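Local coordinates for putative membrane transport protein (Vibrio parahaemolyticus RIMD 2210633, PDB 3CK6) that probably transports zinc ions into the cell together with protons, its cytoplasmic domain assembling into a funnel-shaped homopentamer, at residues Arg54-His59 and His70-Asp75; Glu26-Asn31 and Arg44-Asp49. The protein carries 1 engineered substitution. All coordinates share one frame; numbering follows the deposited sequence.

How the interactions relate
The residues of interaction 2 (26-31 with 44-49) all precede those of interaction 1 (54-59 with 70-75), and the two centres lie about 14 Å apart. They meet through consecutive helices: 43-49 carries half of interaction 2, 54-60 half of interaction 1. R44 NH2 and D58 OD1 form a salt bridge of 2.8 Å between these helices, and V57 packs on L47 and R44. The joined helices thus connect the loop entering strand 32-37 to strand 68-71, outermost on its side of the same mixed sheet within this chain. That strand lies at the subunit interface: interaction 1 touches a second subunit of the pentamer, whereas no other chain of the assembly reaches the segments of interaction 2.

Interaction 1 of 2, residues Arg54-His59 and His70-Asp75; sequences RATVDH and HPLDDD
The imidazoles of H59 and H70 form an offset edge-to-face pair, ring centroids 5.0 Å apart and planes at 76°. H59 supplies the edge: its CE1 lies 3.6 Å from H70 NE2 and equally near H70 CE1, while H59 ND1 stands slightly farther back. H70 NE2 lies at the H59 ring edge, near its plane, whereas H59 CE1 comes to the H70 ring obliquely. The torsion of H59 holds CG on the far side of CB from the backbone N (chi1 -155°), which carries the ring out from the helix toward the strand. H70 NE2 does not bond to H59: its polar partner is S68 OG, two residues earlier on the same strand, a bond that should restrain rotation of the H70 ring. F214 of a second subunit stacks on H59 and also meets H70, with planes at about 60° to the latter, so an intersubunit aromatic cluster is built on the histidine pair. D73 OD1, in the loop after the strand, bonds H210 NE2 of the same second subunit.

One turn earlier on the helix, T56 and L72 touch tip to tip through methyl groups, T56 CG2 to L72 CD1 at 3.8 Å. The threonine keeps OG1 beside its backbone N and therefore presents carbon to the leucine.

In this cytoplasmic domain of a CorA-family transporter, helix 54-60 thus packs on the margin of the sheet where the homopentamer's second subunit is met. Strand 68-71 is outermost on its side within the chain. M78 of the adjacent strand 77-83 touches the side chains of T56, H59 and H70 and pairs its backbone with H70; L101 of strand 96-103 receives both T56 and L72. Helix 43-49 flanks helix 54-60 through V57.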
loop_
_atom_site.group_PDB
_atom_site.type_symbol
_atom_site.label_atom_id
_atom_site.label_comp_id
_atom_site.label_asym_id
_atom_site.label_seq_id
_atom_site.Cartn_x
_atom_site.Cartn_y
_atom_site.Cartn_z
ATOM N N ARG E 54 -1.293 36.965 1.149
ATOM C CA ARG E 54 -0.126 36.877 2.018
ATOM C C ARG E 54 0.385 35.461 2.280
ATOM O O ARG E 54 1.583 35.219 2.168
ATOM C CB ARG E 54 -0.438 37.567 3.349
ATOM C CG ARG E 54 0.583 37.369 4.454
ATOM C CD ARG E 54 1.683 38.414 4.370
ATOM N NE ARG E 54 1.929 39.054 5.663
ATOM C CZ ARG E 54 1.425 40.235 6.025
ATOM N NH1 ARG E 54 1.706 40.735 7.224
ATOM N NH2 ARG E 54 0.641 40.920 5.190
ATOM N N ALA E 55 -0.518 34.549 2.639
ATOM C CA ALA E 55 -0.135 33.179 2.993
ATOM C C ALA E 55 0.349 32.364 1.788
ATOM O O ALA E 55 1.223 31.489 1.924
ATOM C CB ALA E 55 -1.276 32.473 3.701
ATOM N N THR E 56 -0.210 32.674 0.624
ATOM C CA THR E 56 0.204 32.097 -0.662
ATOM C C THR E 56 1.596 32.590 -1.011
ATOM O O THR E 56 2.458 31.791 -1.395
ATOM C CB THR E 56 -0.786 32.443 -1.782
ATOM O OG1 THR E 56 -2.096 31.991 -1.412
ATOM C CG2 THR E 56 -0.387 31.817 -3.105
ATOM N N VAL E 57 1.830 33.889 -0.832
ATOM C CA VAL E 57 3.175 34.440 -0.969
ATOM C C VAL E 57 4.155 33.754 0.020
ATOM O O VAL E 57 5.238 33.316 -0.387
ATOM C CB VAL E 57 3.193 35.988 -0.802
ATOM C CG1 VAL E 57 4.613 36.510 -0.858
ATOM C CG2 VAL E 57 2.353 36.658 -1.905
ATOM N N ASP E 58 3.767 33.661 1.299
ATOM C CA ASP E 58 4.581 32.967 2.327
ATOM C C ASP E 58 4.940 31.560 1.858
ATOM O O ASP E 58 6.097 31.128 1.980
ATOM C CB ASP E 58 3.817 32.826 3.651
ATOM C CG ASP E 58 3.616 34.149 4.394
ATOM O OD1 ASP E 58 4.199 35.200 4.025
ATOM O OD2 ASP E 58 2.856 34.122 5.390
ATOM N N HIS E 59 3.955 30.824 1.335
ATOM C CA HIS E 59 4.244 29.458 0.899
ATOM C C HIS E 59 5.171 29.448 -0.304
ATOM O O HIS E 59 6.129 28.654 -0.353
ATOM C CB HIS E 59 2.987 28.621 0.637
ATOM C CG HIS E 59 3.212 27.139 0.784
ATOM N ND1 HIS E 59 3.062 26.251 -0.262
ATOM C CD2 HIS E 59 3.578 26.396 1.854
ATOM C CE1 HIS E 59 3.319 25.024 0.160
ATOM N NE2 HIS E 59 3.627 25.085 1.442
ATOM N N HIS E 70 -1.320 22.931 -5.731
ATOM C CA HIS E 70 -2.211 23.591 -4.793
ATOM C C HIS E 70 -3.259 24.332 -5.613
ATOM O O HIS E 70 -2.958 25.379 -6.175
ATOM C CB HIS E 70 -1.433 24.614 -3.958
ATOM C CG HIS E 70 -0.282 24.030 -3.188
ATOM N ND1 HIS E 70 -0.415 23.557 -1.901
ATOM C CD2 HIS E 70 1.018 23.848 -3.522
ATOM C CE1 HIS E 70 0.751 23.095 -1.475
ATOM N NE2 HIS E 70 1.638 23.256 -2.440
ATOM N N PRO E 71 -4.488 23.809 -5.664
ATOM C CA PRO E 71 -5.535 24.606 -6.311
ATOM C C PRO E 71 -5.939 25.777 -5.418
ATOM O O PRO E 71 -6.197 25.575 -4.223
ATOM C CB PRO E 71 -6.696 23.616 -6.464
ATOM C CG PRO E 71 -6.458 22.565 -5.456
ATOM C CD PRO E 71 -4.983 22.518 -5.150
ATOM N N LEU E 72 -5.979 26.984 -5.982
ATOM C CA LEU E 72 -6.319 28.192 -5.212
ATOM C C LEU E 72 -7.723 28.732 -5.595
ATOM O O LEU E 72 -8.584 27.953 -6.013
ATOM C CB LEU E 72 -5.202 29.243 -5.352
ATOM C CG LEU E 72 -3.819 28.730 -4.880
ATOM C CD1 LEU E 72 -2.723 29.698 -5.275
ATOM C CD2 LEU E 72 -3.787 28.452 -3.359
ATOM N N ASP E 73 -7.961 30.031 -5.461
ATOM C CA ASP E 73 -9.291 30.586 -5.844
ATOM C C ASP E 73 -9.499 30.624 -7.358
ATOM O O ASP E 73 -8.537 30.672 -8.114
ATOM C CB ASP E 73 -9.475 32.002 -5.312
ATOM C CG ASP E 73 -9.598 32.061 -3.791
ATOM O OD1 ASP E 73 -10.043 31.067 -3.151
ATOM O OD2 ASP E 73 -9.250 33.127 -3.235
ATOM N N ASP E 74 -10.754 30.651 -7.802
ATOM C CA ASP E 74 -11.031 30.827 -9.219
ATOM C C ASP E 74 -10.243 29.783 -10.012
ATOM O O ASP E 74 -10.246 28.586 -9.682
ATOM C CB ASP E 74 -10.644 32.254 -9.647
ATOM C CG ASP E 74 -11.541 33.328 -9.010
ATOM O OD1 ASP E 74 -12.776 33.283 -9.225
ATOM O OD2 ASP E 74 -11.012 34.217 -8.302
ATOM N N ASP E 75 -9.530 30.236 -11.030
ATOM C CA ASP E 75 -8.720 29.320 -11.813
ATOM C C ASP E 75 -7.237 29.281 -11.416
ATOM O O ASP E 75 -6.434 28.664 -12.116
ATOM C CB ASP E 75 -8.887 29.626 -13.302
ATOM C CG ASP E 75 -10.314 29.409 -13.777
ATOM O OD1 ASP E 75 -10.864 28.306 -13.546
ATOM O OD2 ASP E 75 -10.887 30.344 -14.373
#

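Interaction 2 of 2, residues Glu26-Asn31 and Arg44-Asp49; sequences EHIQPN and RGWLED. Engineered in segment 44-49: G45 (natural residue Ser).
W46 meets E26 and I28 with two parts of its indole. NE1 donates to the backbone O of E26 over 2.8 Å, a short but bent bond: the N-H...O angle is 132°, and the oxygen stands 29° out of the ring plane. On the six-membered ring, I28 CG2 approaches obliquely, 3.3 Å from CZ2 and 3.5 Å from CH2, a tight fit for a methyl against aromatic carbons. The two side chains cross at about a right angle. A chi1 of -177°, placing CG opposite the backbone N, sends the W46 indole off the helix to the loop.

Behind this shell, N50, the residue after the helical segment, grips both sides: its ND2 bonds E26 O and W46 O, and its OD1 accepts I28 N. E26 O therefore has two donors. Within the loop, H27 ND1 donates to I28 O at 2.7 Å, on a lone pair in the carbonyl plane. The rings of F6 and Y34 meet the indole, and I108 of strand 106-111 packs on it. G45, an engineered substitution for serine, precedes W46. The loop before strand 32-37 is thus fastened to helix 43-49 on the sheet of the cytoplasmic domain, with no other chain of the assembly touching either segment.

A buried tryptophan N-H is paid for by a main-chain carbonyl, so the indole can lie among apolar groups while joining loop to helix by both polar and apolar contact.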
loop_
_atom_site.group_PDB
_atom_site.type_symbol
_atom_site.label_atom_id
_atom_site.label_comp_id
_atom_site.label_asym_id
_atom_site.label_seq_id
_atom_site.Cartn_x
_atom_site.Cartn_y
_atom_site.Cartn_z
ATOM N N GLU E 26 5.569 45.943 -12.654
ATOM C CA GLU E 26 4.302 46.595 -12.995
ATOM C C GLU E 26 3.112 45.751 -12.504
ATOM O O GLU E 26 3.258 44.923 -11.593
ATOM C CB GLU E 26 4.256 46.875 -14.503
ATOM C CG GLU E 26 5.481 47.666 -15.022
ATOM C CD GLU E 26 5.314 48.256 -16.431
ATOM O OE1 GLU E 26 4.935 47.506 -17.372
ATOM O OE2 GLU E 26 5.586 49.477 -16.595
ATOM N N HIS E 27 1.941 45.970 -13.086
ATOM C CA HIS E 27 0.773 45.159 -12.791
ATOM C C HIS E 27 0.792 43.938 -13.720
ATOM O O HIS E 27 1.033 44.075 -14.920
ATOM C CB HIS E 27 -0.488 46.007 -13.017
ATOM C CG HIS E 27 -1.751 45.384 -12.506
ATOM N ND1 HIS E 27 -2.210 44.159 -12.944
ATOM C CD2 HIS E 27 -2.675 45.837 -11.623
ATOM C CE1 HIS E 27 -3.353 43.877 -12.341
ATOM N NE2 HIS E 27 -3.653 44.875 -11.528
ATOM N N ILE E 28 0.549 42.749 -13.169
ATOM C CA ILE E 28 0.511 41.537 -13.987
ATOM C C ILE E 28 -0.698 41.522 -14.957
ATOM O O ILE E 28 -1.751 42.138 -14.693
ATOM C CB ILE E 28 0.608 40.223 -13.147
ATOM C CG1 ILE E 28 -0.710 39.909 -12.454
ATOM C CG2 ILE E 28 1.777 40.301 -12.124
ATOM C CD1 ILE E 28 -0.822 38.465 -12.010
ATOM N N GLN E 29 -0.521 40.840 -16.089
ATOM C CA GLN E 29 -1.540 40.778 -17.129
ATOM C C GLN E 29 -1.778 39.335 -17.561
ATOM O O GLN E 29 -0.839 38.535 -17.593
ATOM C CB GLN E 29 -1.132 41.614 -18.351
ATOM C CG GLN E 29 -0.621 43.028 -18.059
ATOM C CD GLN E 29 -1.684 43.965 -17.506
ATOM O OE1 GLN E 29 -1.359 44.985 -16.894
ATOM N NE2 GLN E 29 -2.947 43.619 -17.690
ATOM N N PRO E 30 -3.032 38.993 -17.873
ATOM C CA PRO E 30 -3.348 37.653 -18.341
ATOM C C PRO E 30 -2.558 37.308 -19.608
ATOM O O PRO E 30 -2.334 38.184 -20.443
ATOM C CB PRO E 30 -4.859 37.729 -18.632
ATOM C CG PRO E 30 -5.350 38.831 -17.762
ATOM C CD PRO E 30 -4.246 39.839 -17.794
ATOM N N ASN E 31 -2.119 36.051 -19.718
ATOM C CA ASN E 31 -1.318 35.561 -20.849
ATOM C C ASN E 31 0.167 35.983 -20.851
ATOM O O ASN E 31 0.896 35.704 -21.793
ATOM C CB ASN E 31 -2.003 35.831 -22.197
ATOM C CG ASN E 31 -3.315 35.100 -22.314
ATOM O OD1 ASN E 31 -4.369 35.718 -22.473
ATOM N ND2 ASN E 31 -3.268 33.771 -22.165
ATOM N N ARG E 44 8.315 39.873 -2.868
ATOM C CA ARG E 44 7.137 39.824 -2.010
ATOM C C ARG E 44 6.234 41.052 -2.187
ATOM O O ARG E 44 5.006 40.923 -2.234
ATOM C CB ARG E 44 7.520 39.685 -0.529
ATOM C CG ARG E 44 6.317 39.796 0.404
ATOM C CD ARG E 44 6.718 39.615 1.858
ATOM N NE ARG E 44 7.127 38.246 2.152
ATOM C CZ ARG E 44 6.295 37.257 2.479
ATOM N NH1 ARG E 44 6.792 36.050 2.752
ATOM N NH2 ARG E 44 4.971 37.472 2.532
ATOM N N GLY E 45 6.840 42.239 -2.250
ATOM C CA GLY E 45 6.076 43.484 -2.378
ATOM C C GLY E 45 5.286 43.512 -3.670
ATOM O O GLY E 45 4.092 43.867 -3.692
ATOM N N TRP E 46 5.957 43.131 -4.753
ATOM C CA TRP E 46 5.330 43.048 -6.062
ATOM C C TRP E 46 4.133 42.095 -6.064
ATOM O O TRP E 46 3.054 42.453 -6.539
ATOM C CB TRP E 46 6.366 42.614 -7.088
ATOM C CG TRP E 46 5.887 42.563 -8.482
ATOM C CD1 TRP E 46 5.564 43.621 -9.289
ATOM C CD2 TRP E 46 5.702 41.384 -9.269
ATOM N NE1 TRP E 46 5.171 43.164 -10.530
ATOM C CE2 TRP E 46 5.244 41.797 -10.543
ATOM C CE3 TRP E 46 5.867 40.015 -9.017
ATOM C CZ2 TRP E 46 4.980 40.892 -11.565
ATOM C CZ3 TRP E 46 5.591 39.111 -10.034
ATOM C CH2 TRP E 46 5.132 39.562 -11.294
ATOM N N LEU E 47 4.326 40.900 -5.508
ATOM C CA LEU E 47 3.258 39.882 -5.450
ATOM C C LEU E 47 2.038 40.371 -4.656
ATOM O O LEU E 47 0.888 40.234 -5.102
ATOM C CB LEU E 47 3.807 38.573 -4.859
ATOM C CG LEU E 47 4.763 37.786 -5.771
ATOM C CD1 LEU E 47 5.437 36.669 -5.019
ATOM C CD2 LEU E 47 4.040 37.227 -6.998
ATOM N N GLU E 48 2.300 40.970 -3.495
ATOM C CA GLU E 48 1.232 41.525 -2.662
ATOM C C GLU E 48 0.567 42.760 -3.278
ATOM O O GLU E 48 -0.660 42.888 -3.225
ATOM C CB GLU E 48 1.717 41.775 -1.231
ATOM C CG GLU E 48 1.976 40.452 -0.505
ATOM C CD GLU E 48 2.583 40.613 0.887
ATOM O OE1 GLU E 48 2.945 39.572 1.479
ATOM O OE2 GLU E 48 2.706 41.751 1.378
ATOM N N ASP E 49 1.360 43.639 -3.891
ATOM C CA ASP E 49 0.806 44.778 -4.635
ATOM C C ASP E 49 -0.171 44.311 -5.716
ATOM O O ASP E 49 -1.150 44.998 -6.018
ATOM C CB ASP E 49 1.926 45.607 -5.284
ATOM C CG ASP E 49 2.597 46.589 -4.312
ATOM O OD1 ASP E 49 2.118 46.810 -3.166
ATOM O OD2 ASP E 49 3.635 47.151 -4.717
#